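Local coordinates for 4-phosphoerythronate dehydrogenase (PDB 4PRK), which probably catalyses the NAD-dependent interconversion of pyruvate and D-lactate, as a D-isomer-specific 2-hydroxyacid dehydrogenase with a Rossmann-type NAD-binding domain, at residues A[3-8]-A[47-52]; A[37-42]-A[66-71]; A[60-65]-A[91-96]; A[70-75]-A[313-318]. One frame throughout, in Å; residues are numbered along the deposited sequence.

Contact 1 of 4, residues A[3-8]-A[47-52]; sequences IAVFSP and GVLLKP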
loop_
_atom_site.group_PDB
_atom_site.type_symbol
_atom_site.label_atom_id
_atom_site.label_comp_id
_atom_site.label_asym_id
_atom_site.label_seq_id
_atom_site.Cartn_x
_atom_site.Cartn_y
_atom_site.Cartn_z
ATOM N N ILE A 3 31.901 -22.443 15.285
ATOM C CA ILE A 3 30.893 -21.973 16.277
ATOM C C ILE A 3 29.969 -23.141 16.695
ATOM O O ILE A 3 29.310 -23.780 15.872
ATOM C CB ILE A 3 30.103 -20.729 15.754
ATOM C CG1 ILE A 3 31.034 -19.507 15.469
ATOM C CG2 ILE A 3 28.966 -20.339 16.691
ATOM C CD1 ILE A 3 31.538 -18.759 16.687
ATOM N N ALA A 4 29.972 -23.470 17.973
ATOM C CA ALA A 4 29.119 -24.542 18.449
ATOM C C ALA A 4 27.676 -24.084 18.511
ATOM O O ALA A 4 27.399 -22.983 18.945
ATOM C CB ALA A 4 29.581 -25.033 19.803
ATOM N N VAL A 5 26.767 -24.942 18.076
ATOM C CA VAL A 5 25.351 -24.655 18.104
ATOM C C VAL A 5 24.653 -25.688 18.963
ATOM O O VAL A 5 24.616 -26.853 18.628
ATOM C CB VAL A 5 24.765 -24.732 16.693
ATOM C CG1 VAL A 5 23.267 -24.518 16.714
ATOM C CG2 VAL A 5 25.448 -23.726 15.793
ATOM N N PHE A 6 24.034 -25.235 20.038
ATOM C CA PHE A 6 23.451 -26.140 20.999
ATOM C C PHE A 6 21.978 -26.311 20.776
ATOM O O PHE A 6 21.274 -25.351 20.592
ATOM C CB PHE A 6 23.722 -25.642 22.407
ATOM C CG PHE A 6 25.155 -25.773 22.808
ATOM C CD1 PHE A 6 26.043 -24.752 22.564
ATOM C CD2 PHE A 6 25.617 -26.934 23.383
ATOM C CE1 PHE A 6 27.364 -24.877 22.914
ATOM C CE2 PHE A 6 26.941 -27.068 23.736
ATOM C CZ PHE A 6 27.811 -26.038 23.500
ATOM N N SER A 7 21.521 -27.550 20.795
ATOM C CA SER A 7 20.104 -27.819 20.695
ATOM C C SER A 7 19.410 -27.232 19.470
ATOM O O SER A 7 18.450 -26.488 19.585
ATOM C CB SER A 7 19.410 -27.350 21.960
ATOM O OG SER A 7 18.056 -27.718 21.949
ATOM N N PRO A 8 19.905 -27.525 18.283
ATOM C CA PRO A 8 19.162 -27.031 17.113
ATOM C C PRO A 8 17.788 -27.683 16.888
ATOM O O PRO A 8 17.599 -28.853 17.170
ATOM C CB PRO A 8 20.092 -27.336 15.952
ATOM C CG PRO A 8 20.709 -28.609 16.323
ATOM C CD PRO A 8 21.092 -28.349 17.733
ATOM N N GLY A 47 33.214 -19.713 19.381
ATOM C CA GLY A 47 32.071 -19.080 20.023
ATOM C C GLY A 47 30.888 -20.014 20.184
ATOM O O GLY A 47 30.899 -21.101 19.633
ATOM N N VAL A 48 29.872 -19.611 20.941
ATOM C CA VAL A 48 28.742 -20.495 21.187
ATOM C C VAL A 48 27.389 -19.844 20.850
ATOM O O VAL A 48 27.211 -18.625 20.984
ATOM C CB VAL A 48 28.808 -21.033 22.636
ATOM C CG1 VAL A 48 27.483 -21.632 23.084
ATOM C CG2 VAL A 48 29.917 -22.073 22.743
ATOM N N LEU A 49 26.458 -20.671 20.353
ATOM C CA LEU A 49 25.078 -20.247 20.056
ATOM C C LEU A 49 24.131 -21.122 20.897
ATOM O O LEU A 49 24.107 -22.365 20.750
ATOM C CB LEU A 49 24.779 -20.337 18.539
ATOM C CG LEU A 49 25.497 -19.340 17.592
ATOM C CD1 LEU A 49 24.954 -19.419 16.154
ATOM C CD2 LEU A 49 25.408 -17.902 18.103
ATOM N N LEU A 50 23.359 -20.467 21.777
ATOM C CA LEU A 50 22.557 -21.168 22.785
ATOM C C LEU A 50 21.066 -21.061 22.536
ATOM O O LEU A 50 20.575 -20.052 22.006
ATOM C CB LEU A 50 22.859 -20.603 24.177
ATOM C CG LEU A 50 24.275 -20.841 24.753
ATOM C CD1 LEU A 50 24.285 -20.681 26.282
ATOM C CD2 LEU A 50 24.786 -22.231 24.367
ATOM N N LYS A 51 20.364 -22.143 22.828
ATOM C CA LYS A 51 18.922 -22.174 22.875
ATOM C C LYS A 51 18.575 -22.911 24.137
ATOM O O LYS A 51 18.253 -24.096 24.093
ATOM C CB LYS A 51 18.333 -22.873 21.657
ATOM C CG LYS A 51 16.813 -22.861 21.609
ATOM C CD LYS A 51 16.290 -23.499 20.332
ATOM C CE LYS A 51 14.872 -24.012 20.502
ATOM N NZ LYS A 51 14.146 -24.091 19.207
ATOM N N PRO A 52 18.666 -22.157 25.320
ATOM C CA PRO A 52 18.583 -22.985 26.528
ATOM C C PRO A 52 17.169 -23.389 26.896
ATOM O O PRO A 52 16.307 -22.552 27.062
ATOM C CB PRO A 52 19.182 -22.100 27.636
ATOM C CG PRO A 52 19.544 -20.797 27.030
ATOM C CD PRO A 52 18.742 -20.693 25.797
HETATM O O HOH W 1 15.429 -26.925 19.501
#

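Contact 2 of 4, residues A[37-42]-A[66-71]; sequences ENVDQV and ADYGIK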
loop_
_atom_site.group_PDB
_atom_site.type_symbol
_atom_site.label_atom_id
_atom_site.label_comp_id
_atom_site.label_asym_id
_atom_site.label_seq_id
_atom_site.Cartn_x
_atom_site.Cartn_y
_atom_site.Cartn_z
ATOM N N GLU A 37 27.657 -31.443 31.364
ATOM C CA GLU A 37 27.821 -32.671 30.610
ATOM C C GLU A 37 28.420 -32.475 29.219
ATOM O O GLU A 37 29.190 -33.310 28.767
ATOM C CB GLU A 37 26.483 -33.389 30.486
ATOM C CG GLU A 37 26.012 -34.060 31.761
ATOM C CD GLU A 37 24.534 -33.851 32.017
ATOM O OE1 GLU A 37 23.881 -33.187 31.194
ATOM O OE2 GLU A 37 24.026 -34.353 33.041
ATOM N N ASN A 38 28.027 -31.417 28.518
ATOM C CA ASN A 38 28.537 -31.193 27.162
ATOM C C ASN A 38 29.512 -30.034 26.913
ATOM O O ASN A 38 29.894 -29.784 25.779
ATOM C CB ASN A 38 27.381 -31.123 26.159
ATOM C CG ASN A 38 26.325 -30.101 26.538
ATOM O OD1 ASN A 38 26.625 -29.035 27.058
ATOM N ND2 ASN A 38 25.076 -30.425 26.265
ATOM N N VAL A 39 29.930 -29.333 27.954
ATOM C CA VAL A 39 30.713 -28.115 27.772
ATOM C C VAL A 39 32.066 -28.297 27.081
ATOM O O VAL A 39 32.509 -27.423 26.352
ATOM C CB VAL A 39 30.868 -27.330 29.077
ATOM C CG1 VAL A 39 31.708 -26.088 28.852
ATOM C CG2 VAL A 39 29.500 -26.937 29.591
ATOM N N ASP A 40 32.722 -29.419 27.325
ATOM C CA ASP A 40 34.059 -29.674 26.807
ATOM C C ASP A 40 34.106 -29.833 25.283
ATOM O O ASP A 40 35.173 -29.917 24.700
ATOM C CB ASP A 40 34.689 -30.877 27.499
ATOM C CG ASP A 40 34.716 -30.734 28.995
ATOM O OD1 ASP A 40 34.969 -29.620 29.483
ATOM O OD2 ASP A 40 34.483 -31.741 29.687
ATOM N N GLN A 41 32.940 -29.944 24.663
ATOM C CA GLN A 41 32.802 -29.932 23.196
ATOM C C GLN A 41 32.955 -28.526 22.553
ATOM O O GLN A 41 33.058 -28.364 21.338
ATOM C CB GLN A 41 31.464 -30.562 22.850
ATOM C CG GLN A 41 31.168 -31.740 23.762
ATOM C CD GLN A 41 30.233 -32.742 23.158
ATOM O OE1 GLN A 41 30.134 -32.862 21.932
ATOM N NE2 GLN A 41 29.547 -33.495 24.019
ATOM N N VAL A 42 32.995 -27.520 23.409
ATOM C CA VAL A 42 33.238 -26.143 23.022
ATOM C C VAL A 42 34.716 -25.896 22.827
ATOM O O VAL A 42 35.126 -24.868 22.333
ATOM C CB VAL A 42 32.764 -25.185 24.119
ATOM C CG1 VAL A 42 32.868 -23.749 23.650
ATOM C CG2 VAL A 42 31.352 -25.534 24.537
ATOM N N ALA A 66 34.958 -19.562 29.555
ATOM C CA ALA A 66 36.027 -18.603 29.804
ATOM C C ALA A 66 37.396 -19.261 29.685
ATOM O O ALA A 66 38.274 -18.716 29.047
ATOM C CB ALA A 66 35.864 -17.977 31.172
ATOM N N ASP A 67 37.563 -20.438 30.280
ATOM C CA ASP A 67 38.794 -21.224 30.092
ATOM C C ASP A 67 39.084 -21.520 28.604
ATOM O O ASP A 67 40.247 -21.512 28.200
ATOM C CB ASP A 67 38.751 -22.558 30.880
ATOM C CG ASP A 67 39.323 -22.453 32.301
ATOM O OD1 ASP A 67 39.210 -21.388 32.956
ATOM O OD2 ASP A 67 39.873 -23.475 32.767
ATOM N N TYR A 68 38.046 -21.772 27.794
ATOM C CA TYR A 68 38.252 -22.082 26.366
ATOM C C TYR A 68 38.349 -20.847 25.465
ATOM O O TYR A 68 38.265 -20.965 24.259
ATOM C CB TYR A 68 37.172 -23.029 25.848
ATOM C CG TYR A 68 37.098 -24.353 26.582
ATOM C CD1 TYR A 68 38.255 -25.082 26.890
ATOM C CD2 TYR A 68 35.871 -24.891 26.941
ATOM C CE1 TYR A 68 38.177 -26.293 27.555
ATOM C CE2 TYR A 68 35.786 -26.092 27.605
ATOM C CZ TYR A 68 36.933 -26.786 27.909
ATOM O OH TYR A 68 36.821 -27.982 28.567
ATOM N N GLY A 69 38.528 -19.669 26.056
ATOM C CA GLY A 69 38.698 -18.432 25.295
ATOM C C GLY A 69 37.407 -17.866 24.713
ATOM O O GLY A 69 37.450 -16.869 23.965
ATOM N N ILE A 70 36.268 -18.486 25.053
ATOM C CA ILE A 70 34.967 -18.047 24.536
ATOM C C ILE A 70 34.670 -16.706 25.199
ATOM O O ILE A 70 34.713 -16.607 26.436
ATOM C CB ILE A 70 33.812 -19.042 24.855
ATOM C CG1 ILE A 70 34.043 -20.435 24.242
ATOM C CG2 ILE A 70 32.489 -18.498 24.348
ATOM C CD1 ILE A 70 33.905 -20.493 22.727
ATOM N N LYS A 71 34.374 -15.691 24.378
ATOM C CA LYS A 71 34.194 -14.307 24.853
ATOM C C LYS A 71 32.732 -13.846 24.989
ATOM O O LYS A 71 32.490 -12.734 25.488
ATOM C CB LYS A 71 34.932 -13.329 23.933
ATOM C CG LYS A 71 36.412 -13.638 23.724
ATOM C CD LYS A 71 37.005 -12.776 22.625
ATOM C CE LYS A 71 36.813 -11.291 22.892
ATOM N NZ LYS A 71 37.660 -10.484 21.971
#

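Contact 3 of 4, residues A[60-65]-A[91-96]; sequences IVYKKL and YHLTVT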
loop_
_atom_site.group_PDB
_atom_site.type_symbol
_atom_site.label_atom_id
_atom_site.label_comp_id
_atom_site.label_asym_id
_atom_site.label_seq_id
_atom_site.Cartn_x
_atom_site.Cartn_y
_atom_site.Cartn_z
ATOM N N ILE A 60 30.605 -24.018 36.558
ATOM C CA ILE A 60 31.789 -24.655 35.924
ATOM C C ILE A 60 31.687 -24.596 34.387
ATOM O O ILE A 60 32.705 -24.530 33.675
ATOM C CB ILE A 60 32.061 -26.107 36.452
ATOM C CG1 ILE A 60 31.352 -27.209 35.631
ATOM C CG2 ILE A 60 31.724 -26.209 37.942
ATOM C CD1 ILE A 60 29.838 -27.278 35.756
ATOM N N VAL A 61 30.445 -24.595 33.900
ATOM C CA VAL A 61 30.151 -24.293 32.498
ATOM C C VAL A 61 30.743 -22.910 32.116
ATOM O O VAL A 61 31.579 -22.806 31.196
ATOM C CB VAL A 61 28.628 -24.349 32.248
ATOM C CG1 VAL A 61 28.301 -23.941 30.812
ATOM C CG2 VAL A 61 28.076 -25.741 32.596
ATOM N N TYR A 62 30.348 -21.874 32.859
ATOM C CA TYR A 62 30.847 -20.517 32.641
ATOM C C TYR A 62 32.364 -20.420 32.839
ATOM O O TYR A 62 33.043 -19.763 32.044
ATOM C CB TYR A 62 30.175 -19.504 33.579
ATOM C CG TYR A 62 28.671 -19.393 33.463
ATOM C CD1 TYR A 62 27.842 -20.217 34.216
ATOM C CD2 TYR A 62 28.074 -18.437 32.639
ATOM C CE1 TYR A 62 26.464 -20.124 34.145
ATOM C CE2 TYR A 62 26.688 -18.326 32.567
ATOM C CZ TYR A 62 25.884 -19.187 33.324
ATOM O OH TYR A 62 24.505 -19.121 33.285
ATOM N N LYS A 63 32.896 -21.037 33.900
ATOM C CA LYS A 63 34.350 -21.048 34.108
ATOM C C LYS A 63 35.012 -21.649 32.889
ATOM O O LYS A 63 35.979 -21.097 32.360
ATOM C CB LYS A 63 34.775 -21.835 35.367
ATOM C CG LYS A 63 36.301 -21.970 35.512
ATOM C CD LYS A 63 36.759 -22.548 36.848
ATOM C CE LYS A 63 36.471 -21.583 37.991
ATOM N NZ LYS A 63 37.206 -21.906 39.245
ATOM N N LYS A 64 34.467 -22.774 32.440
ATOM C CA LYS A 64 35.048 -23.523 31.329
ATOM C C LYS A 64 34.936 -22.867 29.932
ATOM O O LYS A 64 35.849 -23.025 29.115
ATOM C CB LYS A 64 34.485 -24.935 31.330
ATOM C CG LYS A 64 34.998 -25.720 32.520
ATOM C CD LYS A 64 34.282 -27.042 32.657
ATOM C CE LYS A 64 35.275 -28.192 32.705
ATOM N NZ LYS A 64 34.605 -29.454 32.311
ATOM N N LEU A 65 33.845 -22.140 29.649
ATOM C CA LEU A 65 33.774 -21.323 28.410
ATOM C C LEU A 65 34.866 -20.260 28.422
ATOM O O LEU A 65 35.592 -20.072 27.434
ATOM C CB LEU A 65 32.429 -20.617 28.263
ATOM C CG LEU A 65 31.200 -21.511 28.214
ATOM C CD1 LEU A 65 29.955 -20.636 28.238
ATOM C CD2 LEU A 65 31.239 -22.434 26.998
ATOM N N TYR A 91 32.924 -13.904 34.663
ATOM C CA TYR A 91 33.832 -14.493 33.688
ATOM C C TYR A 91 33.948 -13.692 32.411
ATOM O O TYR A 91 34.286 -14.248 31.396
ATOM C CB TYR A 91 33.414 -15.928 33.375
ATOM C CG TYR A 91 33.673 -16.845 34.539
ATOM C CD1 TYR A 91 34.972 -17.232 34.867
ATOM C CD2 TYR A 91 32.631 -17.298 35.335
ATOM C CE1 TYR A 91 35.225 -18.057 35.951
ATOM C CE2 TYR A 91 32.870 -18.121 36.422
ATOM C CZ TYR A 91 34.169 -18.496 36.728
ATOM O OH TYR A 91 34.396 -19.319 37.805
ATOM N N HIS A 92 33.674 -12.388 32.458
ATOM C CA HIS A 92 33.863 -11.507 31.305
ATOM C C HIS A 92 33.138 -11.996 30.042
ATOM O O HIS A 92 33.604 -11.770 28.930
ATOM C CB HIS A 92 35.364 -11.321 31.023
ATOM C CG HIS A 92 36.119 -10.694 32.156
ATOM N ND1 HIS A 92 37.107 -9.753 31.958
ATOM C CD2 HIS A 92 36.032 -10.868 33.497
ATOM C CE1 HIS A 92 37.597 -9.378 33.126
ATOM N NE2 HIS A 92 36.960 -10.040 34.075
ATOM N N LEU A 93 31.993 -12.653 30.222
ATOM C CA LEU A 93 31.217 -13.201 29.106
ATOM C C LEU A 93 30.117 -12.222 28.651
ATOM O O LEU A 93 29.049 -12.188 29.266
ATOM C CB LEU A 93 30.563 -14.543 29.504
ATOM C CG LEU A 93 31.426 -15.817 29.622
ATOM C CD1 LEU A 93 30.745 -16.877 30.487
ATOM C CD2 LEU A 93 31.769 -16.394 28.248
ATOM N N THR A 94 30.362 -11.446 27.586
ATOM C CA THR A 94 29.283 -10.651 26.962
ATOM C C THR A 94 28.106 -11.626 26.688
ATOM O O THR A 94 28.331 -12.810 26.449
ATOM C CB THR A 94 29.703 -9.897 25.646
ATOM O OG1 THR A 94 30.792 -8.980 25.884
ATOM C CG2 THR A 94 28.522 -9.102 25.043
ATOM N N VAL A 95 26.865 -11.138 26.800
ATOM C CA VAL A 95 25.649 -11.896 26.430
ATOM C C VAL A 95 24.911 -11.143 25.313
ATOM O O VAL A 95 24.630 -9.944 25.450
ATOM C CB VAL A 95 24.716 -12.111 27.648
ATOM C CG1 VAL A 95 23.598 -13.125 27.349
ATOM C CG2 VAL A 95 25.543 -12.574 28.848
ATOM N N THR A 96 24.651 -11.826 24.197
ATOM C CA THR A 96 23.851 -11.243 23.125
ATOM C C THR A 96 22.600 -12.079 22.943
ATOM O O THR A 96 22.509 -13.236 23.418
ATOM C CB THR A 96 24.577 -11.150 21.738
ATOM O OG1 THR A 96 24.911 -12.461 21.243
ATOM C CG2 THR A 96 25.825 -10.265 21.809
#

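Contact 4 of 4, residues A[70-75]-A[313-318]; sequences IKSIGL and RDTIAL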
loop_
_atom_site.group_PDB
_atom_site.type_symbol
_atom_site.label_atom_id
_atom_site.label_comp_id
_atom_site.label_asym_id
_atom_site.label_seq_id
_atom_site.Cartn_x
_atom_site.Cartn_y
_atom_site.Cartn_z
ATOM N N ILE A 70 36.268 -18.486 25.053
ATOM C CA ILE A 70 34.967 -18.047 24.536
ATOM C C ILE A 70 34.670 -16.706 25.199
ATOM O O ILE A 70 34.713 -16.607 26.436
ATOM C CB ILE A 70 33.812 -19.042 24.855
ATOM C CG1 ILE A 70 34.043 -20.435 24.242
ATOM C CG2 ILE A 70 32.489 -18.498 24.348
ATOM C CD1 ILE A 70 33.905 -20.493 22.727
ATOM N N LYS A 71 34.374 -15.691 24.378
ATOM C CA LYS A 71 34.194 -14.307 24.853
ATOM C C LYS A 71 32.732 -13.846 24.989
ATOM O O LYS A 71 32.490 -12.734 25.488
ATOM C CB LYS A 71 34.932 -13.329 23.933
ATOM C CG LYS A 71 36.412 -13.638 23.724
ATOM C CD LYS A 71 37.005 -12.776 22.625
ATOM C CE LYS A 71 36.813 -11.291 22.892
ATOM N NZ LYS A 71 37.660 -10.484 21.971
ATOM N N SER A 72 31.770 -14.669 24.540
ATOM C CA SER A 72 30.347 -14.330 24.667
ATOM C C SER A 72 29.433 -15.558 24.699
ATOM O O SER A 72 29.892 -16.678 24.492
ATOM C CB SER A 72 29.915 -13.375 23.545
ATOM O OG SER A 72 29.794 -14.044 22.293
ATOM N N ILE A 73 28.155 -15.318 25.027
ATOM C CA ILE A 73 27.046 -16.286 24.863
ATOM C C ILE A 73 25.974 -15.726 23.879
ATOM O O ILE A 73 25.247 -14.731 24.177
ATOM C CB ILE A 73 26.405 -16.662 26.218
ATOM C CG1 ILE A 73 27.428 -17.352 27.124
ATOM C CG2 ILE A 73 25.214 -17.600 26.035
ATOM C CD1 ILE A 73 26.997 -17.375 28.581
ATOM N N GLY A 74 25.897 -16.368 22.711
ATOM C CA GLY A 74 24.951 -15.974 21.661
ATOM C C GLY A 74 23.633 -16.721 21.825
ATOM O O GLY A 74 23.464 -17.845 21.330
ATOM N N LEU A 75 22.726 -16.123 22.578
ATOM C CA LEU A 75 21.329 -16.531 22.581
ATOM C C LEU A 75 20.794 -16.430 21.177
ATOM O O LEU A 75 20.965 -15.375 20.535
ATOM C CB LEU A 75 20.478 -15.578 23.429
ATOM C CG LEU A 75 20.360 -15.848 24.907
ATOM C CD1 LEU A 75 21.303 -16.908 25.442
ATOM C CD2 LEU A 75 20.567 -14.524 25.614
ATOM N N ARG A 313 26.474 -13.961 13.722
ATOM C CA ARG A 313 27.119 -12.728 13.315
ATOM C C ARG A 313 27.625 -11.914 14.519
ATOM O O ARG A 313 28.784 -11.516 14.531
ATOM C CB ARG A 313 26.191 -11.876 12.424
ATOM C CG ARG A 313 26.940 -10.930 11.496
ATOM C CD ARG A 313 26.543 -9.463 11.680
ATOM N NE ARG A 313 26.893 -8.988 13.026
ATOM C CZ ARG A 313 27.836 -8.095 13.344
ATOM N NH1 ARG A 313 28.560 -7.491 12.418
ATOM N NH2 ARG A 313 28.033 -7.789 14.621
ATOM N N ASP A 314 26.794 -11.666 15.528
ATOM C CA ASP A 314 27.302 -11.011 16.757
ATOM C C ASP A 314 28.345 -11.885 17.431
ATOM O O ASP A 314 29.281 -11.364 18.008
ATOM C CB ASP A 314 26.207 -10.721 17.803
ATOM C CG ASP A 314 25.449 -9.420 17.534
ATOM O OD1 ASP A 314 25.756 -8.716 16.546
ATOM O OD2 ASP A 314 24.530 -9.102 18.327
ATOM N N THR A 315 28.168 -13.209 17.368
ATOM C CA THR A 315 29.045 -14.126 18.073
ATOM C C THR A 315 30.439 -14.132 17.462
ATOM O O THR A 315 31.418 -14.030 18.203
ATOM C CB THR A 315 28.422 -15.514 18.146
ATOM O OG1 THR A 315 27.204 -15.383 18.876
ATOM C CG2 THR A 315 29.360 -16.533 18.867
ATOM N N ILE A 316 30.510 -14.222 16.124
ATOM C CA ILE A 316 31.771 -14.065 15.371
ATOM C C ILE A 316 32.455 -12.703 15.649
ATOM O O ILE A 316 33.695 -12.629 15.788
ATOM C CB ILE A 316 31.563 -14.252 13.829
ATOM C CG1 ILE A 316 31.275 -15.731 13.522
ATOM C CG2 ILE A 316 32.770 -13.742 13.015
ATOM C CD1 ILE A 316 31.287 -16.117 12.059
ATOM N N ALA A 317 31.653 -11.636 15.713
ATOM C CA ALA A 317 32.198 -10.295 15.869
ATOM C C ALA A 317 32.955 -10.175 17.200
ATOM O O ALA A 317 34.098 -9.700 17.236
ATOM C CB ALA A 317 31.087 -9.254 15.758
ATOM N N LEU A 318 32.321 -10.654 18.271
ATOM C CA LEU A 318 32.854 -10.560 19.652
ATOM C C LEU A 318 34.068 -11.472 19.832
ATOM O O LEU A 318 35.000 -11.147 20.554
ATOM C CB LEU A 318 31.752 -10.911 20.689
ATOM C CG LEU A 318 30.604 -9.893 20.802
ATOM C CD1 LEU A 318 29.410 -10.412 21.627
ATOM C CD2 LEU A 318 31.177 -8.581 21.349
HETATM O O HOH W 2 31.883 -14.643 20.852
#

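Contact 1 of 4, residues A[3-8]-A[47-52]
F6 lays the CD1-CE1 side of its ring against the branched ends of V48 and L50, across two neighbouring strands, 2-6 and 47-50, of the parallel sheet in the flavodoxin-like catalytic domain. The ring's CE1 meets V48 CG1 at 3.3 Å, near the ring plane, while F6 CD1 is met obliquely by L50 CD2, also at 3.3 Å. V48 CG1 and L50 CD2 form a notch that takes this side of the ring; F6 and L50 lie side by side, pointing the same way. A4 CB fills in beside V48 on the same face. On the other face the hollow is G47: with no side chain there, I3 settles its CD1 over the backbone, a tight 3.4 Å from G47 CA. The second branch of I3, CG2, is anti to the backbone N and meets L49 CG at 3.7 Å. Helix 301-319 covers I3 and L49 through T315. The backbones are joined in parallel fashion: A4 binds G47 O through its N and L49 N through its O, straddling V48, and F6 N continues to L49 O at 3.0 Å in a nearly straight bond (169°). Past the strand ends, K51 stretches out with CG anti to its N (chi1 -176°), passing its CD 3.8 Å from S7 O. A water lies beyond, donating to S7 O at 3.1 Å and taking a weak bond from K51 NZ.

Contact 2 of 4, residues A[37-42]-A[66-71]
Y68 OH donates a short hydrogen bond to D40 OD1, 2.6 Å away, reaching the oxygen on its anti side and 33° out of the carboxylate plane. Carboxylate and ring stand nearly perpendicular, 87° apart, and OD1 lies at the ring edge, close to the ring plane. Deeper in, V42 presses CG1 against the end of I70, 3.5 Å from I70 CD1, the two side chains crossing at about a right angle. V42 CB also lies 4.2 Å from Y68 CD2. This joins the loop between strands 26-30 and 47-50 of the flavodoxin-like catalytic domain to the exit of helix 60-67, which leads into strand 72-75. That exit is a Schellman motif: G69, at positive phi, is the C-prime residue, with G69 N bonded to A66 O at 3.1 Å and I70 N to L65 O. On either side of G69, Y68 and I70 both point to the loop. Across from them, D40 and Q41 form a short 3-10 turn. D40 OD1 is gripped a second time, by a salt bridge from K64 NZ of the helix, which probably favours the charged carboxylate. F6 of strand 2-6 and L65 of helix 60-67 pack against V42.

Contact 3 of 4, residues A[60-65]-A[91-96]
Y91 spreads one face of its ring under the K63 backbone of helix 60-67, where the end of helix 85-90 meets its predecessor in the flavodoxin-like catalytic domain. Each of these helices is the crossover between successive parallel strands of the sheet, and the segment 91-96 runs from the end of the second into strand 94-96. The main interaction is a CH-pi contact: K63 CA stands 3.7 Å from the centroid of the Y91 ring, only 17° off the ring normal. The carbonyl carbon of Y62 lies over the same face, displaced toward the rim, so the ring sits beneath the 62-63 peptide. With K63 CG anti to the backbone N (chi1 174°), the lysine chain runs past the phenol end before bending at chi3, and its CE comes 3.1 Å from Y91 OH. Apolar contacts follow on the inner side. Y62 CB touches Y91 CD2 at 3.7 Å. L93 CD1 reaches the Y62 ring at its edge, in the ring plane, 3.8 Å from Y62 CD2; the two side chains cross at about a right angle. The second L93 methyl, CD2, lies 4.3 Å from L65 CB. L93 follows H92, the C-prime residue at positive phi of the Schellman motif that ends helix 85-90 (H92 N to K89 O, L93 N to A88 O). Hydrogen bonds hold both phenols to residues outside the contact: Y62 OH binds L56 O, and Y91 OH binds E59 OE2.

Contact 4 of 4, residues A[70-75]-A[313-318]
T315 and L318, three residues apart on helix 301-319, carry the contact with strand 72-75; the axes of residues 313-318 and of the strand come within 8.3 Å and run nearly antiparallel (171°). Just ahead of T315, D314 is tied to R313 by a salt bridge, OD1 to NH2, and its carboxylate also receives the backbone N of H325 and of F326. T315 then sets OG1 3.6 Å from G74 CA, using the hollow left where the glycine has no side chain; chi1 of -61° places this hydroxyl beside the backbone N, and it is bonded to S311 O. Its carbonyl, T315 O, takes a hydrogen bond from a water at 2.8 Å, and that water lies 2.6 Å from S72 OG, bridging helix and strand. A turn further on, L318 brings CD1 to 3.6 Å from S72 CB and covers the serine; T94 and T96 of the next strand lie against the same leucine. Finally, L318 O has K71 NZ at 3.1 Å, after the lysine chain has bent at chi3. The C-terminal end of the chain thus returns to complete the flavodoxin-like catalytic domain, its helix lying on the face of the five-stranded parallel sheet that carries S72 and G74, as in other D-2-hydroxyacid dehydrogenases.

In the fold
All four contacts belong to the catalytic domain and lie in or against its five-stranded parallel sheet, with centres 8 to 13 Å apart. Contact 1 pairs strands 2-6 and 47-50; contact 4 sits on the next strand, 72-75, which bonds to 47-50 on one side and to 94-96, part of contact 3, on the other. Contacts 2 and 3, the closest pair, share helix 60-67 and are joined by the D40-K64 salt bridge; contacts 2 and 4 share I70 and K71. Along the chain, contacts 1 and 2, 2 and 3, and 3 and 4 interlock, while contact 1 closes before contacts 3 and 4 open. Contact 4 alone is far apart in sequence, its helix returning after the seven-stranded sheet.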